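Local coordinates for succinate-semialdehyde dehydrogenase (Synechococcus sp., PDB 4ITA), which catalyses the oxidation of succinic semialdehyde to succinate, probably with NADP+ as the electron acceptor, using a fold of the aldehyde dehydrogenase family, at residues R269-E274 / I379-D384; Y341-T346 / A364-V369; V251-R256 / L286-L291. All coordinates share one frame; numbering follows the deposited sequence.

From the N terminus, helix 245-257 supplies Val251-Arg256, strand 267-273 supplies Arg269-Glu274, and helix 274-289 returns at Leu286-Leu291 to close interaction 3. The loop before strand 346-349 meets strand 366-372, closing interaction 2, and helix 375-383 comes back to strand 267-273 to close interaction 1, whose long loop encloses interaction 2. Interactions 1 and 3 cross; 3 and 2 follow in series. Interaction 1 sets a helix on one face of the seven-stranded sheet, interaction 2 joins two neighbouring strands of it, and interaction 3 packs two helices on the other face, the one bearing Phe270. Phe270 N meets Met368 O across neighbouring strands, and Arg256 NH2 reaches Val366 O, joining interaction 3 to interaction 2.

Interaction 1: R269-E274 / I379-D384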
loop_
_atom_site.group_PDB
_atom_site.type_symbol
_atom_site.label_atom_id
_atom_site.label_comp_id
_atom_site.label_asym_id
_atom_site.label_seq_id
_atom_site.Cartn_x
_atom_site.Cartn_y
_atom_site.Cartn_z
ATOM N N ARG A 269 -6.358 -20.031 -19.115
ATOM C CA ARG A 269 -7.331 -21.102 -18.906
ATOM C C ARG A 269 -8.620 -20.759 -19.635
ATOM O O ARG A 269 -9.317 -19.811 -19.272
ATOM C CB ARG A 269 -7.586 -21.309 -17.402
ATOM C CG ARG A 269 -6.346 -21.810 -16.631
ATOM C CD ARG A 269 -6.585 -21.916 -15.108
ATOM N NE ARG A 269 -7.060 -20.630 -14.623
ATOM C CZ ARG A 269 -8.188 -20.418 -13.955
ATOM N NH1 ARG A 269 -8.953 -21.431 -13.546
ATOM N NH2 ARG A 269 -8.529 -19.170 -13.660
ATOM N N PHE A 270 -8.912 -21.527 -20.680
ATOM C CA PHE A 270 -10.114 -21.347 -21.474
ATOM C C PHE A 270 -11.221 -22.184 -20.869
ATOM O O PHE A 270 -11.077 -23.400 -20.725
ATOM C CB PHE A 270 -9.849 -21.748 -22.927
ATOM C CG PHE A 270 -8.949 -20.787 -23.650
ATOM C CD1 PHE A 270 -7.580 -20.795 -23.432
ATOM C CD2 PHE A 270 -9.480 -19.849 -24.514
ATOM C CE1 PHE A 270 -6.756 -19.887 -24.081
ATOM C CE2 PHE A 270 -8.664 -18.942 -25.172
ATOM C CZ PHE A 270 -7.297 -18.962 -24.949
ATOM N N ILE A 271 -12.299 -21.511 -20.481
ATOM C CA ILE A 271 -13.414 -22.137 -19.782
ATOM C C ILE A 271 -14.638 -22.036 -20.677
ATOM O O ILE A 271 -15.184 -20.957 -20.896
ATOM C CB ILE A 271 -13.622 -21.478 -18.409
ATOM C CG1 ILE A 271 -12.373 -21.712 -17.544
ATOM C CG2 ILE A 271 -14.869 -22.037 -17.734
ATOM C CD1 ILE A 271 -12.318 -20.884 -16.271
ATOM N N LEU A 272 -15.022 -23.176 -21.246
ATOM C CA LEU A 272 -15.988 -23.204 -22.335
ATOM C C LEU A 272 -17.307 -23.817 -21.903
ATOM O O LEU A 272 -17.334 -24.938 -21.385
ATOM C CB LEU A 272 -15.421 -24.019 -23.501
ATOM C CG LEU A 272 -13.992 -23.671 -23.925
ATOM C CD1 LEU A 272 -13.567 -24.546 -25.101
ATOM C CD2 LEU A 272 -13.879 -22.206 -24.276
ATOM N N HIS A 273 -18.401 -23.092 -22.120
ATOM C CA HIS A 273 -19.720 -23.677 -21.889
ATOM C C HIS A 273 -19.914 -24.880 -22.817
ATOM O O HIS A 273 -19.604 -24.805 -24.010
ATOM C CB HIS A 273 -20.824 -22.645 -22.129
ATOM C CG HIS A 273 -22.169 -23.100 -21.663
ATOM N ND1 HIS A 273 -22.885 -24.088 -22.304
ATOM C CD2 HIS A 273 -22.918 -22.713 -20.606
ATOM C CE1 HIS A 273 -24.027 -24.283 -21.665
ATOM N NE2 HIS A 273 -24.068 -23.464 -20.628
ATOM N N GLU A 274 -20.425 -25.984 -22.272
ATOM C CA GLU A 274 -20.564 -27.223 -23.040
ATOM C C GLU A 274 -21.340 -27.067 -24.351
ATOM O O GLU A 274 -21.081 -27.799 -25.312
ATOM C CB GLU A 274 -21.175 -28.334 -22.181
ATOM C CG GLU A 274 -22.545 -28.033 -21.624
ATOM C CD GLU A 274 -23.161 -29.242 -20.948
ATOM O OE1 GLU A 274 -24.361 -29.181 -20.613
ATOM O OE2 GLU A 274 -22.445 -30.250 -20.760
ATOM N N ILE A 379 -17.839 -19.606 -12.968
ATOM C CA ILE A 379 -17.264 -18.671 -12.011
ATOM C C ILE A 379 -16.414 -19.399 -10.967
ATOM O O ILE A 379 -15.302 -18.973 -10.646
ATOM C CB ILE A 379 -18.378 -17.815 -11.369
ATOM C CG1 ILE A 379 -18.977 -16.893 -12.435
ATOM C CG2 ILE A 379 -17.836 -17.018 -10.184
ATOM C CD1 ILE A 379 -20.288 -16.238 -12.046
ATOM N N ALA A 380 -16.917 -20.514 -10.451
ATOM C CA ALA A 380 -16.154 -21.282 -9.476
ATOM C C ALA A 380 -14.811 -21.733 -10.049
ATOM O O ALA A 380 -13.772 -21.630 -9.390
ATOM C CB ALA A 380 -16.960 -22.480 -8.984
ATOM N N LEU A 381 -14.824 -22.244 -11.277
ATOM C CA LEU A 381 -13.596 -22.731 -11.879
ATOM C C LEU A 381 -12.659 -21.570 -12.184
ATOM O O LEU A 381 -11.448 -21.656 -11.961
ATOM C CB LEU A 381 -13.900 -23.533 -13.148
ATOM C CG LEU A 381 -12.700 -24.104 -13.902
ATOM C CD1 LEU A 381 -11.867 -24.981 -12.991
ATOM C CD2 LEU A 381 -13.181 -24.897 -15.096
ATOM N N ALA A 382 -13.226 -20.482 -12.690
ATOM C CA ALA A 382 -12.434 -19.292 -13.000
ATOM C C ALA A 382 -11.670 -18.785 -11.783
ATOM O O ALA A 382 -10.522 -18.340 -11.894
ATOM C CB ALA A 382 -13.317 -18.198 -13.562
ATOM N N ASN A 383 -12.302 -18.863 -10.618
ATOM C CA ASN A 383 -11.709 -18.343 -9.390
ATOM C C ASN A 383 -10.858 -19.354 -8.622
ATOM O O ASN A 383 -10.227 -18.998 -7.631
ATOM C CB ASN A 383 -12.797 -17.811 -8.451
ATOM C CG ASN A 383 -13.474 -16.568 -8.977
ATOM O OD1 ASN A 383 -12.915 -15.847 -9.802
ATOM N ND2 ASN A 383 -14.679 -16.297 -8.484
ATOM N N ASP A 384 -10.839 -20.605 -9.080
ATOM C CA ASP A 384 -10.195 -21.693 -8.343
ATOM C C ASP A 384 -8.691 -21.741 -8.615
ATOM O O ASP A 384 -8.154 -22.749 -9.091
ATOM C CB ASP A 384 -10.867 -23.032 -8.682
ATOM C CG ASP A 384 -10.432 -24.154 -7.760
ATOM O OD1 ASP A 384 -10.074 -23.866 -6.601
ATOM O OD2 ASP A 384 -10.442 -25.322 -8.202
#
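Leu381 O is gripped from opposite faces of its carbonyl plane, by Arg269 NH1 at 3.0 Å and by Asp384 N, three residues further along the chain. Helix 375-383 belongs to a beta-alpha-beta crossover between the parallel strands 366-372 and 390-394 and passes over strand 267-273, to which it runs antiparallel at 174° with 9.6 Å between the short axes. Arg269 also sends NH2 to Ala382 O at 2.8 Å. Both acceptors sit at the edge of the guanidinium, near its plane, so the group holds two successive carbonyls of the last helical turn like a fork. The bend at chi3 (-54°) turns the arginine chain to meet them, while NE bonds to Ser234 O and helps fix the rotation of the flat group. The positive charge beside carbonyls of a helix C terminus is probably favourable. Ile271, two residues on and on the same face of the strand, fills the apolar half of the contact: its CD1 lies 3.9 Å from Ala382 CB. Pro236 of the adjoining strand touches Arg269, Ile271 and Ala382. Ile271 and Leu381 meet at a slant, with CD1 of the isoleucine 4.0 Å from CG of the leucine.

Interaction 2: Y341-T346 / A364-V369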
loop_
_atom_site.group_PDB
_atom_site.type_symbol
_atom_site.label_atom_id
_atom_site.label_comp_id
_atom_site.label_asym_id
_atom_site.label_seq_id
_atom_site.Cartn_x
_atom_site.Cartn_y
_atom_site.Cartn_z
ATOM N N TYR A 341 15.312 -21.041 -28.074
ATOM C CA TYR A 341 14.463 -21.609 -27.030
ATOM C C TYR A 341 13.000 -21.744 -27.462
ATOM O O TYR A 341 12.101 -21.219 -26.802
ATOM C CB TYR A 341 14.562 -20.767 -25.753
ATOM C CG TYR A 341 15.974 -20.412 -25.347
ATOM C CD1 TYR A 341 16.984 -21.368 -25.342
ATOM C CD2 TYR A 341 16.301 -19.110 -24.983
ATOM C CE1 TYR A 341 18.278 -21.037 -24.976
ATOM C CE2 TYR A 341 17.588 -18.772 -24.617
ATOM C CZ TYR A 341 18.569 -19.737 -24.612
ATOM O OH TYR A 341 19.851 -19.395 -24.247
ATOM N N PHE A 342 12.767 -22.457 -28.562
ATOM C CA PHE A 342 11.448 -22.522 -29.177
ATOM C C PHE A 342 10.546 -23.579 -28.554
ATOM O O PHE A 342 10.938 -24.738 -28.394
ATOM C CB PHE A 342 11.569 -22.757 -30.687
ATOM C CG PHE A 342 11.994 -21.537 -31.459
ATOM C CD1 PHE A 342 13.335 -21.297 -31.732
ATOM C CD2 PHE A 342 11.050 -20.635 -31.921
ATOM C CE1 PHE A 342 13.723 -20.173 -32.444
ATOM C CE2 PHE A 342 11.427 -19.509 -32.627
ATOM C CZ PHE A 342 12.768 -19.279 -32.893
ATOM N N TYR A 343 9.337 -23.152 -28.200
ATOM C CA TYR A 343 8.270 -24.038 -27.742
ATOM C C TYR A 343 7.007 -23.687 -28.528
ATOM O O TYR A 343 6.662 -22.513 -28.652
ATOM C CB TYR A 343 8.035 -23.869 -26.238
ATOM C CG TYR A 343 7.310 -25.039 -25.623
ATOM C CD1 TYR A 343 8.013 -26.117 -25.106
ATOM C CD2 TYR A 343 5.925 -25.081 -25.575
ATOM C CE1 TYR A 343 7.364 -27.202 -24.557
ATOM C CE2 TYR A 343 5.263 -26.168 -25.029
ATOM C CZ TYR A 343 5.988 -27.222 -24.521
ATOM O OH TYR A 343 5.324 -28.295 -23.973
ATOM N N PRO A 344 6.321 -24.695 -29.088
ATOM C CA PRO A 344 5.202 -24.423 -29.997
ATOM C C PRO A 344 3.899 -24.113 -29.267
ATOM O O PRO A 344 3.727 -24.523 -28.116
ATOM C CB PRO A 344 5.053 -25.752 -30.742
ATOM C CG PRO A 344 5.419 -26.761 -29.717
ATOM C CD PRO A 344 6.559 -26.137 -28.939
ATOM N N PRO A 345 2.989 -23.384 -29.927
ATOM C CA PRO A 345 1.621 -23.257 -29.414
ATOM C C PRO A 345 1.070 -24.628 -29.046
ATOM O O PRO A 345 1.184 -25.576 -29.826
ATOM C CB PRO A 345 0.868 -22.669 -30.607
ATOM C CG PRO A 345 1.910 -21.838 -31.307
ATOM C CD PRO A 345 3.181 -22.640 -31.187
ATOM N N THR A 346 0.488 -24.724 -27.858
ATOM C CA THR A 346 0.100 -26.002 -27.289
ATOM C C THR A 346 -1.275 -25.880 -26.653
ATOM O O THR A 346 -1.604 -24.851 -26.066
ATOM C CB THR A 346 1.126 -26.449 -26.224
ATOM O OG1 THR A 346 2.401 -26.652 -26.841
ATOM C CG2 THR A 346 0.703 -27.739 -25.523
ATOM N N ALA A 364 4.103 -19.227 -21.379
ATOM C CA ALA A 364 4.471 -19.815 -22.655
ATOM C C ALA A 364 3.145 -19.994 -23.393
ATOM O O ALA A 364 2.089 -19.895 -22.773
ATOM C CB ALA A 364 5.148 -21.165 -22.422
ATOM N N PRO A 365 3.176 -20.272 -24.710
ATOM C CA PRO A 365 1.897 -20.288 -25.438
ATOM C C PRO A 365 1.147 -21.610 -25.299
ATOM O O PRO A 365 0.919 -22.312 -26.291
ATOM C CB PRO A 365 2.327 -20.061 -26.889
ATOM C CG PRO A 365 3.690 -20.689 -26.964
ATOM C CD PRO A 365 4.331 -20.418 -25.619
ATOM N N VAL A 366 0.762 -21.930 -24.067
ATOM C CA VAL A 366 0.168 -23.217 -23.731
ATOM C C VAL A 366 -1.183 -22.975 -23.076
ATOM O O VAL A 366 -1.257 -22.442 -21.964
ATOM C CB VAL A 366 1.082 -24.021 -22.770
ATOM C CG1 VAL A 366 0.455 -25.375 -22.407
ATOM C CG2 VAL A 366 2.462 -24.209 -23.381
ATOM N N ALA A 367 -2.255 -23.354 -23.765
ATOM C CA ALA A 367 -3.608 -23.138 -23.260
ATOM C C ALA A 367 -4.117 -24.367 -22.533
ATOM O O ALA A 367 -4.005 -25.472 -23.056
ATOM C CB ALA A 367 -4.536 -22.809 -24.402
ATOM N N MET A 368 -4.668 -24.179 -21.334
ATOM C CA MET A 368 -5.439 -25.229 -20.662
ATOM C C MET A 368 -6.912 -25.017 -20.996
ATOM O O MET A 368 -7.399 -23.887 -20.945
ATOM C CB MET A 368 -5.229 -25.193 -19.138
ATOM C CG MET A 368 -3.817 -25.531 -18.657
ATOM S SD MET A 368 -3.602 -25.651 -16.831
ATOM C CE MET A 368 -3.160 -23.945 -16.426
ATOM N N VAL A 369 -7.628 -26.084 -21.349
ATOM C CA VAL A 369 -9.031 -25.956 -21.742
ATOM C C VAL A 369 -9.920 -26.787 -20.828
ATOM O O VAL A 369 -9.578 -27.916 -20.472
ATOM C CB VAL A 369 -9.242 -26.374 -23.216
ATOM C CG1 VAL A 369 -10.699 -26.183 -23.634
ATOM C CG2 VAL A 369 -8.325 -25.568 -24.124
#
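Two backbone hydrogen bonds join Thr346 to segment 364-369, where they flank Val366. Thr346 N donates to Pro365 O at 2.9 Å, in the carbonyl plane, and Thr346 O accepts from Ala367 N at 2.8 Å in a nearly straight bond (166° at the hydrogen). Weaker CA-H...O contacts reinforce both acceptors: Pro345 CA lies 3.3 Å from Pro365 O, and Val366 CA approaches Thr346 O. A side-chain bond steadies the incoming loop, where Thr346 OG1 donates to Pro344 O at 2.8 Å, coming from above that carbonyl's plane; the same hydroxyl also bonds to Gly333 N. In segment 364-369, Pro365 is the centre of an inverse gamma turn, closed by Val366 N to Ala364 O.

Apolar contacts join Thr346, Val366 and Tyr343. The first two lie side by side with the same heading, CB of the threonine 3.9 Å from CG2 of the valine. With Tyr343 CG opposite the backbone N (chi1 -161°), the ring is brought to Val366, whose CG2 meets CE2 obliquely at 3.8 Å. One face of this ring carries Pro344 CD, and helix 309-325 packs on the tyrosine through Ser316 and Val319. The ring of Pro365 rests its CG 3.9 Å from Tyr343 O. On the side of the backbone turned away from the Thr346 and Val366 side chains, Phe288 of helix 274-289 touches Pro345 and Ala367.

The arrangement is a parallel beta bridge, where strand 346-349 starts beside strand 366-372 in the mixed alpha/beta sheet of this aldehyde dehydrogenase.

Interaction 3: V251-R256 / L286-L291; sequences VGTVAR and LKFASL
Thr253 and Phe288 run alongside each other from facing helices, and the threonine hydroxyl ends at the edge of the phenyl ring, in its plane, with OG1 3.6 Å from CE1. The hydroxyl's polar partner is Val249 O, one turn back in its own helix, so toward the ring it makes only van der Waals contact. A chi1 of -63° sets OG1 beside the backbone N and CG2 opposite it, so that both branches face Lys287 and Phe288. Lys287 lies nearly perpendicular to Thr253 and lays its methylenes against it, CG lying 3.4 Å from OG1 and 3.7 Å from CG2. The chain then bends at chi2 and carries NZ away to a long, weak ion pair with Glu250.

Helix 245-257 leads into strand 267-273 as part of a beta-alpha-beta crossover from the parallel strand 235-239, and helix 274-289 follows; the two helices thus come together on the face of the sheet that bears Phe270. Nearer that sheet, Arg256 passes Phe288 obliquely, its CG 3.8 Å from CZ, and the guanidinium plane stands 74° from the ring. Bends at chi2 and chi3 take the charged end off to Val366 O and Leu362 O. With an alanine at Phe288 the ring would be missing, and a gap would probably open between the two helices beside Thr253 OG1 and Arg256 CG, both left without their aromatic neighbour. Past the helix end, Leu291 reaches back with CD1 to within 4.2 Å of Thr253 CG2.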
loop_
_atom_site.group_PDB
_atom_site.type_symbol
_atom_site.label_atom_id
_atom_site.label_comp_id
_atom_site.label_asym_id
_atom_site.label_seq_id
_atom_site.Cartn_x
_atom_site.Cartn_y
_atom_site.Cartn_z
ATOM N N VAL A 251 -9.632 -13.520 -30.864
ATOM C CA VAL A 251 -9.116 -12.720 -29.765
ATOM C C VAL A 251 -8.445 -13.599 -28.704
ATOM O O VAL A 251 -7.377 -13.258 -28.203
ATOM C CB VAL A 251 -10.232 -11.841 -29.164
ATOM C CG1 VAL A 251 -9.765 -11.176 -27.883
ATOM C CG2 VAL A 251 -10.684 -10.789 -30.191
ATOM N N GLY A 252 -9.050 -14.744 -28.393
ATOM C CA GLY A 252 -8.460 -15.668 -27.443
ATOM C C GLY A 252 -7.107 -16.192 -27.870
ATOM O O GLY A 252 -6.215 -16.388 -27.044
ATOM N N THR A 253 -6.955 -16.431 -29.167
ATOM C CA THR A 253 -5.679 -16.888 -29.697
ATOM C C THR A 253 -4.614 -15.817 -29.502
ATOM O O THR A 253 -3.510 -16.120 -29.044
ATOM C CB THR A 253 -5.790 -17.293 -31.175
ATOM O OG1 THR A 253 -6.688 -18.408 -31.278
ATOM C CG2 THR A 253 -4.426 -17.686 -31.729
ATOM N N VAL A 254 -4.946 -14.566 -29.817
ATOM C CA VAL A 254 -4.023 -13.467 -29.562
ATOM C C VAL A 254 -3.708 -13.374 -28.070
ATOM O O VAL A 254 -2.547 -13.256 -27.681
ATOM C CB VAL A 254 -4.570 -12.116 -30.067
ATOM C CG1 VAL A 254 -3.636 -10.968 -29.651
ATOM C CG2 VAL A 254 -4.730 -12.148 -31.576
ATOM N N ALA A 255 -4.741 -13.448 -27.236
ATOM C CA ALA A 255 -4.542 -13.290 -25.798
ATOM C C ALA A 255 -3.610 -14.356 -25.200
ATOM O O ALA A 255 -2.796 -14.048 -24.337
ATOM C CB ALA A 255 -5.871 -13.264 -25.084
ATOM N N ARG A 256 -3.696 -15.599 -25.665
ATOM C CA ARG A 256 -2.797 -16.632 -25.157
ATOM C C ARG A 256 -1.396 -16.545 -25.758
ATOM O O ARG A 256 -0.408 -16.802 -25.068
ATOM C CB ARG A 256 -3.381 -18.039 -25.371
ATOM C CG ARG A 256 -2.394 -19.201 -25.127
ATOM C CD ARG A 256 -2.094 -19.485 -23.642
ATOM N NE ARG A 256 -1.103 -18.566 -23.069
ATOM C CZ ARG A 256 -0.480 -18.755 -21.905
ATOM N NH1 ARG A 256 0.396 -17.857 -21.472
ATOM N NH2 ARG A 256 -0.719 -19.829 -21.170
ATOM N N LEU A 286 -7.450 -25.063 -34.642
ATOM C CA LEU A 286 -7.087 -24.620 -35.985
ATOM C C LEU A 286 -6.273 -23.323 -35.985
ATOM O O LEU A 286 -5.287 -23.204 -36.711
ATOM C CB LEU A 286 -8.355 -24.457 -36.829
ATOM C CG LEU A 286 -9.097 -25.767 -37.123
ATOM C CD1 LEU A 286 -10.501 -25.471 -37.642
ATOM C CD2 LEU A 286 -8.324 -26.611 -38.123
ATOM N N LYS A 287 -6.679 -22.354 -35.168
ATOM C CA LYS A 287 -5.976 -21.076 -35.136
ATOM C C LYS A 287 -4.554 -21.246 -34.590
ATOM O O LYS A 287 -3.592 -20.714 -35.146
ATOM C CB LYS A 287 -6.766 -20.045 -34.321
ATOM C CG LYS A 287 -6.466 -18.600 -34.690
ATOM C CD LYS A 287 -6.972 -18.275 -36.093
ATOM C CE LYS A 287 -6.389 -16.968 -36.613
ATOM N NZ LYS A 287 -6.654 -16.774 -38.072
ATOM N N PHE A 288 -4.410 -22.010 -33.511
ATOM C CA PHE A 288 -3.086 -22.246 -32.937
ATOM C C PHE A 288 -2.200 -22.990 -33.936
ATOM O O PHE A 288 -1.002 -22.706 -34.045
ATOM C CB PHE A 288 -3.174 -23.082 -31.657
ATOM C CG PHE A 288 -3.480 -22.302 -30.394
ATOM C CD1 PHE A 288 -4.457 -21.318 -30.364
ATOM C CD2 PHE A 288 -2.823 -22.621 -29.212
ATOM C CE1 PHE A 288 -4.746 -20.639 -29.176
ATOM C CE2 PHE A 288 -3.110 -21.948 -28.028
ATOM C CZ PHE A 288 -4.075 -20.961 -28.014
ATOM N N ALA A 289 -2.795 -23.942 -34.659
ATOM C CA ALA A 289 -2.036 -24.834 -35.532
ATOM C C ALA A 289 -1.329 -24.104 -36.668
ATOM O O ALA A 289 -0.297 -24.561 -37.155
ATOM C CB ALA A 289 -2.942 -25.931 -36.085
ATOM N N SER A 290 -1.876 -22.968 -37.082
ATOM C CA SER A 290 -1.331 -22.246 -38.224
ATOM C C SER A 290 -0.576 -20.956 -37.879
ATOM O O SER A 290 -0.245 -20.167 -38.762
ATOM C CB SER A 290 -2.420 -22.024 -39.276
ATOM O OG SER A 290 -2.759 -23.263 -39.884
ATOM N N LEU A 291 -0.284 -20.754 -36.596
ATOM C CA LEU A 291 0.581 -19.645 -36.206
ATOM C C LEU A 291 1.985 -19.855 -36.772
ATOM O O LEU A 291 2.480 -20.976 -36.815
ATOM C CB LEU A 291 0.632 -19.514 -34.683
ATOM C CG LEU A 291 -0.692 -19.100 -34.038
ATOM C CD1 LEU A 291 -0.597 -19.177 -32.520
ATOM C CD2 LEU A 291 -1.094 -17.699 -34.476
#